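Local coordinates for NanU sialic acid binding protein (Bacteroides fragilis, PDB 4L7T) that binds sialic acid with high affinity and, as a SusD-family protein of the outer membrane, probably hands it to the partner transporter NanO, at residues Gln35-Asn40 against Asn125-Glu130; Cys363-Gly368 against Met465-Arg470; Asp390-Leu395 against Thr407-Gln412. All coordinates share one frame; numbering follows the deposited sequence.

Interaction 1 (Gln35-Asn40 against Asn125-Glu130); sequences QFSTFN and NYYLGE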
loop_
_atom_site.group_PDB
_atom_site.type_symbol
_atom_site.label_atom_id
_atom_site.label_comp_id
_atom_site.label_asym_id
_atom_site.label_seq_id
_atom_site.Cartn_x
_atom_site.Cartn_y
_atom_site.Cartn_z
ATOM N N GLN A 35 -27.861 -3.025 12.871
ATOM C CA GLN A 35 -26.936 -4.182 13.127
ATOM C C GLN A 35 -25.995 -4.561 11.929
ATOM O O GLN A 35 -24.768 -4.806 12.152
ATOM C CB GLN A 35 -27.724 -5.419 13.605
ATOM C CG GLN A 35 -28.313 -5.213 15.046
ATOM C CD GLN A 35 -29.251 -6.367 15.426
ATOM O OE1 GLN A 35 -30.029 -6.855 14.623
ATOM N NE2 GLN A 35 -29.081 -6.882 16.676
ATOM N N PHE A 36 -26.552 -4.658 10.703
ATOM C CA PHE A 36 -25.737 -4.954 9.521
ATOM C C PHE A 36 -24.738 -3.797 9.335
ATOM O O PHE A 36 -23.547 -4.050 9.020
ATOM C CB PHE A 36 -26.595 -5.075 8.249
ATOM C CG PHE A 36 -27.227 -6.429 8.034
ATOM C CD1 PHE A 36 -26.662 -7.452 7.241
ATOM C CD2 PHE A 36 -28.474 -6.697 8.669
ATOM C CE1 PHE A 36 -27.289 -8.674 7.007
ATOM C CE2 PHE A 36 -29.124 -7.885 8.500
ATOM C CZ PHE A 36 -28.544 -8.942 7.691
ATOM N N SER A 37 -25.157 -2.553 9.511
ATOM C CA SER A 37 -24.199 -1.455 9.454
ATOM C C SER A 37 -23.041 -1.663 10.467
ATOM O O SER A 37 -21.830 -1.477 10.152
ATOM C CB SER A 37 -24.884 -0.126 9.621
ATOM O OG SER A 37 -24.011 0.964 9.444
ATOM N N THR A 38 -23.398 -2.009 11.703
ATOM C CA THR A 38 -22.382 -2.184 12.737
ATOM C C THR A 38 -21.428 -3.244 12.350
ATOM O O THR A 38 -20.196 -3.095 12.599
ATOM C CB THR A 38 -23.073 -2.532 14.100
ATOM O OG1 THR A 38 -23.767 -1.363 14.495
ATOM C CG2 THR A 38 -21.958 -2.737 15.204
ATOM N N PHE A 39 -21.914 -4.295 11.713
ATOM C CA PHE A 39 -21.109 -5.466 11.343
ATOM C C PHE A 39 -20.147 -5.077 10.154
ATOM O O PHE A 39 -18.969 -5.525 10.113
ATOM C CB PHE A 39 -21.909 -6.654 10.982
ATOM C CG PHE A 39 -21.084 -7.922 10.970
ATOM C CD1 PHE A 39 -20.869 -8.626 12.192
ATOM C CD2 PHE A 39 -20.439 -8.394 9.805
ATOM C CE1 PHE A 39 -20.147 -9.802 12.178
ATOM C CE2 PHE A 39 -19.675 -9.557 9.784
ATOM C CZ PHE A 39 -19.515 -10.283 10.986
ATOM N N ASN A 40 -20.672 -4.247 9.246
ATOM C CA ASN A 40 -19.833 -3.677 8.173
ATOM C C ASN A 40 -18.734 -2.765 8.771
ATOM O O ASN A 40 -17.594 -2.839 8.271
ATOM C CB ASN A 40 -20.791 -2.879 7.219
ATOM C CG ASN A 40 -20.056 -2.396 5.958
ATOM O OD1 ASN A 40 -19.369 -3.207 5.297
ATOM N ND2 ASN A 40 -20.235 -1.103 5.619
ATOM N N ASN A 125 -27.489 -4.794 -1.556
ATOM C CA ASN A 125 -26.561 -4.903 -2.671
ATOM C C ASN A 125 -25.312 -4.026 -2.416
ATOM O O ASN A 125 -24.226 -4.433 -2.824
ATOM C CB ASN A 125 -27.280 -4.580 -3.984
ATOM C CG ASN A 125 -28.069 -5.776 -4.528
ATOM O OD1 ASN A 125 -27.714 -6.922 -4.311
ATOM N ND2 ASN A 125 -29.136 -5.494 -5.277
ATOM N N TYR A 126 -25.428 -2.849 -1.793
ATOM C CA TYR A 126 -24.248 -2.062 -1.522
ATOM C C TYR A 126 -23.354 -2.836 -0.537
ATOM O O TYR A 126 -22.106 -2.835 -0.698
ATOM C CB TYR A 126 -24.616 -0.716 -0.974
ATOM C CG TYR A 126 -23.526 0.260 -1.140
ATOM C CD1 TYR A 126 -23.484 1.063 -2.262
ATOM C CD2 TYR A 126 -22.505 0.361 -0.186
ATOM C CE1 TYR A 126 -22.445 1.978 -2.415
ATOM C CE2 TYR A 126 -21.447 1.260 -0.334
ATOM C CZ TYR A 126 -21.438 2.082 -1.460
ATOM O OH TYR A 126 -20.398 2.957 -1.578
ATOM N N TYR A 127 -24.003 -3.492 0.457
ATOM C CA TYR A 127 -23.148 -4.247 1.402
ATOM C C TYR A 127 -22.435 -5.367 0.678
ATOM O O TYR A 127 -21.268 -5.657 1.017
ATOM C CB TYR A 127 -23.998 -4.794 2.558
ATOM C CG TYR A 127 -24.362 -3.750 3.601
ATOM C CD1 TYR A 127 -23.461 -2.839 4.113
ATOM C CD2 TYR A 127 -25.684 -3.712 4.108
ATOM C CE1 TYR A 127 -23.778 -1.933 5.080
ATOM C CE2 TYR A 127 -26.039 -2.816 5.060
ATOM C CZ TYR A 127 -25.128 -1.911 5.575
ATOM O OH TYR A 127 -25.496 -0.953 6.520
ATOM N N LEU A 128 -23.101 -6.057 -0.239
ATOM C CA LEU A 128 -22.480 -7.110 -1.014
ATOM C C LEU A 128 -21.366 -6.557 -1.906
ATOM O O LEU A 128 -20.293 -7.139 -2.061
ATOM C CB LEU A 128 -23.460 -7.901 -1.908
ATOM C CG LEU A 128 -24.521 -8.634 -1.046
ATOM C CD1 LEU A 128 -25.505 -9.193 -1.969
ATOM C CD2 LEU A 128 -23.793 -9.788 -0.203
ATOM N N GLY A 129 -21.592 -5.402 -2.494
ATOM C CA GLY A 129 -20.453 -4.723 -3.198
ATOM C C GLY A 129 -19.252 -4.538 -2.313
ATOM O O GLY A 129 -18.114 -4.847 -2.768
ATOM N N GLU A 130 -19.426 -4.065 -1.080
ATOM C CA GLU A 130 -18.289 -3.832 -0.196
ATOM C C GLU A 130 -17.639 -5.161 0.208
ATOM O O GLU A 130 -16.394 -5.285 0.228
ATOM C CB GLU A 130 -18.647 -3.081 1.074
ATOM C CG GLU A 130 -19.204 -1.659 0.726
ATOM C CD GLU A 130 -19.412 -0.819 1.903
ATOM O OE1 GLU A 130 -20.365 -1.197 2.619
ATOM O OE2 GLU A 130 -18.792 0.250 2.116
HETATM O O HOH W 1 -20.173 -5.467 3.878
#
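Segments 35-40 and 125-130, which touch through Asn40 and Tyr127, run nearly parallel on helices 33-48 and 121-146, their N-to-C directions 13° apart. Their axes come no closer than 11.7 Å, wide for helix packing, so large side chains and a water bridge the gap within the helical, TPR-like scaffold characteristic of SusD proteins. The CA atoms of Asn40 and Tyr127, 7.6 Å apart, mark the nearest backbone approach of the two segments.

Tyr127 spans the gap. With its CG anti to the carbonyl carbon, the ring extends toward the other helix, where Phe36, Ser37 and Asn40 gather round it. Phe36 CB lies 3.9 Å from Tyr127 CE2, while the Phe36 ring itself turns away toward Thr113 and Thr116. At the far end, Tyr127 OH sits 3.2 Å from Ser37 CA, pressed against the backbone; its hydrogen bond goes to Glu33 OE2, one turn earlier on the same helix as Ser37. Asn40 ND2 lies at the ring edge, near its plane, although the amide as a whole is turned steeply from the ring.

Asn40 adds a weaker polar link, partly through a water. Its ND2 gives a weak hydrogen bond to Glu130 OE1, bent to 127° at the hydrogen, with the amide and carboxylate planes 46° apart. On the other branch of the amide a water donates to Asn40 OD1 at 2.8 Å and, with its second hydrogen, to the backbone O of Tyr127 at 3.1 Å.

Interaction 2 (Cys363-Gly368 against Met465-Arg470); sequences CNKYQG and MFEGKR
This contact is a buried junction of two irregular loops near the centre of the SusD fold: Cys363-Gly368 leaves the two-stranded antiparallel hairpin 344-350/356-363, and Met465-Arg470 joins helix 452-463 to helix 470-477. Lys365, Tyr366 and Cys363 meet three consecutive residues of the second loop, Met465, Phe466 and Glu467.

Lys365 lays its chain past the backbone of Met465, bending at chi3 (-79°) to bring the ammonium group to two oxygens of this loop. Its NZ donates to Met465 O at 2.7 Å, in the carbonyl plane and on a lone pair, and forms a salt bridge with Glu467 OE2, also at 2.7 Å, using the anti lone pair of that oxygen. A water accepts from the same NZ and from Met465 N, and a further, weak bond runs from NZ to Glu463 O. Glu467 OE2 is shared with Arg387, which completes a buried charge cluster that probably favours the ionised carboxylate.

Tyr366 approaches alongside Lys365, whose CG lies over the centre of the phenol ring. The hydroxyl donates to Phe466 O at 2.8 Å; that oxygen lies at the ring edge, whereas OH stands above the carbonyl plane, 46° out of it, and so misses the lone pairs. Tyr366 CE2 also packs on Phe466 CB, and Phe285 meets the tyrosine ring edge-to-face.

Phe466 has positive phi, and Glu59 takes its backbone NH. Its ring is covered on one face by Cys363, a sulfur-aromatic contact. The thiol is anti to the backbone N, which sets SG 3.8 Å from the ring centroid and 17° off the normal, while Cys363 CB makes a CH-pi contact 4.0 Å from that same centroid.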
loop_
_atom_site.group_PDB
_atom_site.type_symbol
_atom_site.label_atom_id
_atom_site.label_comp_id
_atom_site.label_asym_id
_atom_site.label_seq_id
_atom_site.Cartn_x
_atom_site.Cartn_y
_atom_site.Cartn_z
ATOM N N CYS A 363 11.371 8.963 7.072
ATOM C CA CYS A 363 10.082 9.166 6.453
ATOM C C CYS A 363 9.418 10.446 6.993
ATOM O O CYS A 363 9.235 10.587 8.225
ATOM C CB CYS A 363 9.224 7.921 6.793
ATOM S SG CYS A 363 7.498 8.174 6.185
ATOM N N ASN A 364 8.991 11.321 6.061
ATOM C CA ASN A 364 8.228 12.542 6.453
ATOM C C ASN A 364 6.800 12.564 5.887
ATOM O O ASN A 364 6.057 13.557 5.996
ATOM C CB ASN A 364 8.968 13.770 6.011
ATOM C CG ASN A 364 8.487 15.070 6.718
ATOM O OD1 ASN A 364 8.177 15.101 7.935
ATOM N ND2 ASN A 364 8.352 16.130 5.910
ATOM N N LYS A 365 6.440 11.464 5.264
ATOM C CA LYS A 365 5.096 11.422 4.599
ATOM C C LYS A 365 3.950 11.404 5.634
ATOM O O LYS A 365 2.858 11.950 5.364
ATOM C CB LYS A 365 4.978 10.193 3.685
ATOM C CG LYS A 365 3.585 10.159 2.953
ATOM C CD LYS A 365 3.629 9.176 1.776
ATOM C CE LYS A 365 4.350 9.811 0.504
ATOM N NZ LYS A 365 4.295 8.786 -0.686
ATOM N N TYR A 366 4.204 10.816 6.810
ATOM C CA TYR A 366 3.168 10.626 7.862
ATOM C C TYR A 366 3.689 11.319 9.114
ATOM O O TYR A 366 4.653 10.825 9.795
ATOM C CB TYR A 366 2.895 9.185 8.147
ATOM C CG TYR A 366 2.542 8.319 6.915
ATOM C CD1 TYR A 366 1.373 8.518 6.240
ATOM C CD2 TYR A 366 3.412 7.394 6.453
ATOM C CE1 TYR A 366 1.021 7.752 5.064
ATOM C CE2 TYR A 366 3.146 6.595 5.301
ATOM C CZ TYR A 366 1.967 6.808 4.602
ATOM O OH TYR A 366 1.643 6.026 3.550
ATOM N N GLN A 367 3.146 12.508 9.358
ATOM C CA GLN A 367 3.724 13.369 10.433
ATOM C C GLN A 367 2.920 13.276 11.715
ATOM O O GLN A 367 3.367 13.782 12.703
ATOM C CB GLN A 367 3.952 14.806 9.983
ATOM C CG GLN A 367 4.911 14.935 8.833
ATOM C CD GLN A 367 5.119 16.323 8.360
ATOM O OE1 GLN A 367 5.059 16.612 7.168
ATOM N NE2 GLN A 367 5.466 17.187 9.267
ATOM N N GLY A 368 1.791 12.552 11.711
ATOM C CA GLY A 368 0.990 12.432 12.954
ATOM C C GLY A 368 0.506 13.785 13.448
ATOM O O GLY A 368 0.381 14.739 12.672
ATOM N N MET A 465 6.259 6.370 -2.310
ATOM C CA MET A 465 7.192 5.848 -1.250
ATOM C C MET A 465 6.427 5.770 0.035
ATOM O O MET A 465 5.635 6.679 0.398
ATOM C CB MET A 465 8.357 6.854 -1.001
ATOM C CG MET A 465 9.249 7.150 -2.121
ATOM S SD MET A 465 10.786 8.063 -1.553
ATOM C CE MET A 465 11.292 7.031 -0.376
ATOM N N PHE A 466 6.682 4.725 0.798
ATOM C CA PHE A 466 5.943 4.481 2.078
ATOM C C PHE A 466 4.445 4.157 1.927
ATOM O O PHE A 466 3.681 4.212 2.910
ATOM C CB PHE A 466 6.185 5.605 3.123
ATOM C CG PHE A 466 7.578 6.118 3.099
ATOM C CD1 PHE A 466 8.657 5.289 3.542
ATOM C CD2 PHE A 466 7.863 7.383 2.558
ATOM C CE1 PHE A 466 9.921 5.737 3.472
ATOM C CE2 PHE A 466 9.118 7.822 2.476
ATOM C CZ PHE A 466 10.185 7.000 2.956
ATOM N N GLU A 467 4.006 3.821 0.704
ATOM C CA GLU A 467 2.646 3.440 0.455
ATOM C C GLU A 467 2.433 2.012 0.014
ATOM O O GLU A 467 1.350 1.661 -0.437
ATOM C CB GLU A 467 1.966 4.475 -0.495
ATOM C CG GLU A 467 1.752 5.844 0.134
ATOM C CD GLU A 467 1.133 6.808 -0.877
ATOM O OE1 GLU A 467 -0.107 6.621 -1.110
ATOM O OE2 GLU A 467 1.880 7.696 -1.382
ATOM N N GLY A 468 3.466 1.127 0.166
ATOM C CA GLY A 468 3.274 -0.316 -0.087
ATOM C C GLY A 468 3.042 -0.711 -1.510
ATOM O O GLY A 468 2.337 -1.667 -1.763
ATOM N N LYS A 469 3.745 -0.043 -2.396
ATOM C CA LYS A 469 3.594 -0.296 -3.835
ATOM C C LYS A 469 4.856 -0.888 -4.535
ATOM O O LYS A 469 4.674 -1.688 -5.468
ATOM C CB LYS A 469 3.287 1.002 -4.625
ATOM C CG LYS A 469 2.010 1.750 -4.140
ATOM C CD LYS A 469 0.862 0.815 -4.087
ATOM C CE LYS A 469 -0.419 1.577 -3.604
ATOM N NZ LYS A 469 -1.674 0.697 -3.285
ATOM N N ARG A 470 6.055 -0.481 -4.155
ATOM C CA ARG A 470 7.290 -0.667 -5.012
ATOM C C ARG A 470 7.500 -2.172 -5.341
ATOM O O ARG A 470 7.855 -2.501 -6.484
ATOM C CB ARG A 470 8.486 -0.040 -4.304
ATOM C CG ARG A 470 9.836 -0.202 -5.098
ATOM C CD ARG A 470 9.828 0.365 -6.492
ATOM N NE ARG A 470 11.235 0.402 -6.923
ATOM C CZ ARG A 470 11.614 0.993 -8.076
ATOM N NH1 ARG A 470 10.701 1.528 -8.910
ATOM N NH2 ARG A 470 12.929 1.049 -8.348
HETATM O O HOH W 2 6.496 9.596 -2.370
#

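Interaction 3 (Asp390-Leu395 against Thr407-Gln412); sequences DCLLLL and TAEINQ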
loop_
_atom_site.group_PDB
_atom_site.type_symbol
_atom_site.label_atom_id
_atom_site.label_comp_id
_atom_site.label_asym_id
_atom_site.label_seq_id
_atom_site.Cartn_x
_atom_site.Cartn_y
_atom_site.Cartn_z
ATOM N N ASP A 390 -2.823 6.991 -8.190
ATOM C CA ASP A 390 -2.594 5.551 -8.513
ATOM C C ASP A 390 -3.500 5.152 -9.694
ATOM O O ASP A 390 -3.054 4.478 -10.646
ATOM C CB ASP A 390 -2.929 4.817 -7.224
ATOM C CG ASP A 390 -2.488 3.355 -7.184
ATOM O OD1 ASP A 390 -1.898 2.826 -8.159
ATOM O OD2 ASP A 390 -2.775 2.685 -6.129
ATOM N N CYS A 391 -4.770 5.613 -9.713
ATOM C CA CYS A 391 -5.638 5.376 -10.859
ATOM C C CYS A 391 -4.940 5.867 -12.153
ATOM O O CYS A 391 -4.894 5.121 -13.142
ATOM C CB CYS A 391 -6.966 6.168 -10.661
ATOM S SG CYS A 391 -8.105 5.981 -12.033
ATOM N N LEU A 392 -4.428 7.120 -12.105
ATOM C CA LEU A 392 -3.829 7.718 -13.283
ATOM C C LEU A 392 -2.596 6.904 -13.747
ATOM O O LEU A 392 -2.440 6.722 -14.994
ATOM C CB LEU A 392 -3.430 9.171 -13.061
ATOM C CG LEU A 392 -4.645 10.129 -12.826
ATOM C CD1 LEU A 392 -4.121 11.523 -12.431
ATOM C CD2 LEU A 392 -5.619 10.147 -14.068
ATOM N N LEU A 393 -1.742 6.460 -12.827
ATOM C CA LEU A 393 -0.519 5.767 -13.194
ATOM C C LEU A 393 -0.803 4.321 -13.601
ATOM O O LEU A 393 -0.090 3.798 -14.515
ATOM C CB LEU A 393 0.571 5.892 -12.096
ATOM C CG LEU A 393 1.036 7.318 -11.954
ATOM C CD1 LEU A 393 2.045 7.401 -10.837
ATOM C CD2 LEU A 393 1.656 7.919 -13.263
ATOM N N LEU A 394 -1.806 3.665 -12.985
ATOM C CA LEU A 394 -2.224 2.399 -13.532
ATOM C C LEU A 394 -2.759 2.532 -14.933
ATOM O O LEU A 394 -2.569 1.610 -15.714
ATOM C CB LEU A 394 -3.284 1.717 -12.619
ATOM C CG LEU A 394 -2.790 1.223 -11.233
ATOM C CD1 LEU A 394 -3.981 0.822 -10.339
ATOM C CD2 LEU A 394 -1.717 0.089 -11.269
ATOM N N LEU A 395 -3.561 3.565 -15.201
ATOM C CA LEU A 395 -4.110 3.762 -16.537
ATOM C C LEU A 395 -2.991 3.991 -17.574
ATOM O O LEU A 395 -3.032 3.336 -18.641
ATOM C CB LEU A 395 -5.135 4.871 -16.502
ATOM C CG LEU A 395 -5.759 5.225 -17.852
ATOM C CD1 LEU A 395 -6.477 3.981 -18.450
ATOM C CD2 LEU A 395 -6.768 6.334 -17.544
ATOM N N THR A 407 1.235 9.450 -22.185
ATOM C CA THR A 407 1.747 10.768 -21.876
ATOM C C THR A 407 0.803 11.611 -20.978
ATOM O O THR A 407 1.276 12.274 -20.043
ATOM C CB THR A 407 1.930 11.619 -23.156
ATOM O OG1 THR A 407 2.960 11.040 -23.929
ATOM C CG2 THR A 407 2.255 13.078 -22.875
ATOM N N ALA A 408 -0.488 11.577 -21.285
ATOM C CA ALA A 408 -1.367 12.548 -20.592
ATOM C C ALA A 408 -1.424 12.195 -19.109
ATOM O O ALA A 408 -1.364 13.073 -18.259
ATOM C CB ALA A 408 -2.773 12.531 -21.174
ATOM N N GLU A 409 -1.539 10.905 -18.790
ATOM C CA GLU A 409 -1.683 10.543 -17.327
ATOM C C GLU A 409 -0.393 10.804 -16.553
ATOM O O GLU A 409 -0.366 11.330 -15.404
ATOM C CB GLU A 409 -2.046 9.075 -17.193
ATOM C CG GLU A 409 -3.497 8.625 -17.672
ATOM C CD GLU A 409 -3.701 8.627 -19.180
ATOM O OE1 GLU A 409 -2.719 8.563 -19.990
ATOM O OE2 GLU A 409 -4.879 8.689 -19.539
ATOM N N ILE A 410 0.733 10.461 -17.193
ATOM C CA ILE A 410 2.011 10.682 -16.535
ATOM C C ILE A 410 2.199 12.161 -16.263
ATOM O O ILE A 410 2.480 12.591 -15.148
ATOM C CB ILE A 410 3.231 10.168 -17.393
ATOM C CG1 ILE A 410 3.228 8.635 -17.532
ATOM C CG2 ILE A 410 4.541 10.607 -16.739
ATOM C CD1 ILE A 410 4.202 8.101 -18.647
ATOM N N ASN A 411 1.908 13.008 -17.264
ATOM C CA ASN A 411 2.120 14.429 -17.055
ATOM C C ASN A 411 1.061 15.090 -16.148
ATOM O O ASN A 411 1.337 16.083 -15.529
ATOM C CB ASN A 411 2.216 15.101 -18.441
ATOM C CG ASN A 411 3.589 14.842 -19.048
ATOM O OD1 ASN A 411 4.563 14.585 -18.292
ATOM N ND2 ASN A 411 3.680 14.873 -20.395
ATOM N N GLN A 412 -0.117 14.484 -16.000
ATOM C CA GLN A 412 -1.060 15.036 -15.005
ATOM C C GLN A 412 -0.489 14.888 -13.576
ATOM O O GLN A 412 -0.551 15.798 -12.720
ATOM C CB GLN A 412 -2.400 14.296 -15.096
ATOM C CG GLN A 412 -3.516 14.965 -14.255
ATOM C CD GLN A 412 -4.949 14.376 -14.545
ATOM O OE1 GLN A 412 -5.129 13.541 -15.413
ATOM N NE2 GLN A 412 -5.943 14.867 -13.798
#
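Leu392 and Glu409 are the nearest CA pair, 5.4 Å apart, of segments 390-395 and 407-412, which belong to two successive helices of a helical hairpin in the TPR-like scaffold of the SusD fold. The segments run antiparallel with their directions 149° apart, and their axes close to 8.4 Å.

Side chain against backbone comes first: Glu409 CB sits 3.2 Å from Leu392 O, so at this point the second helix rests directly on a main-chain carbonyl of the first.

Van der Waals contacts spread around that point. Leu392 holds both methyls against the flat amide of Gln412, CD1 lying 3.6 Å from Gln412 CD and CD2 3.7 Å from Gln412 OE1, the two side chains crossing at about a right angle. Leu393 brings CD2 to 4.3 Å from Ile410 CA, and Leu393 also touches Glu459 and Arg460 of helix 452-463, whose Ile456 meets Ile410.

The remaining contact pairs a methyl with a charged group. Glu409 bends at chi2 (72°), folding its carboxylate along Leu395 instead of stretching away, and OE2 comes to 3.6 Å from Leu395 CD2. That oxygen is salt-bridged to Lys399, farther along the helix that carries Leu395.

The two segments are therefore held together by van der Waals packing, while the buried carboxylate of Glu409 finds its charge partner a little beyond them. This lysine would be expected to favour the ionised acid and offset the cost of placing it beside leucine, tying the two helices together electrostatically.

How the interactions relate
Along the chain interaction 1 closes before the others open, and interaction 3 is nested inside the loop that interaction 2 closes. Interaction 1 joins helices 33-48 and 121-146 near one end of the molecule, with its centre 30 Å from that of interaction 2 and 32 Å from that of interaction 3. The latter two have centres 20 Å apart and touch: Lys469 CE lies 3.6 Å from Asp390 OD2, and the ion pair between these residues is long and weak. Helix 452-463 also connects them, packing against the hairpin of interaction 3 and leading into the loop of interaction 2. The central loop junction thus packs against one helical pair, while the other stands apart.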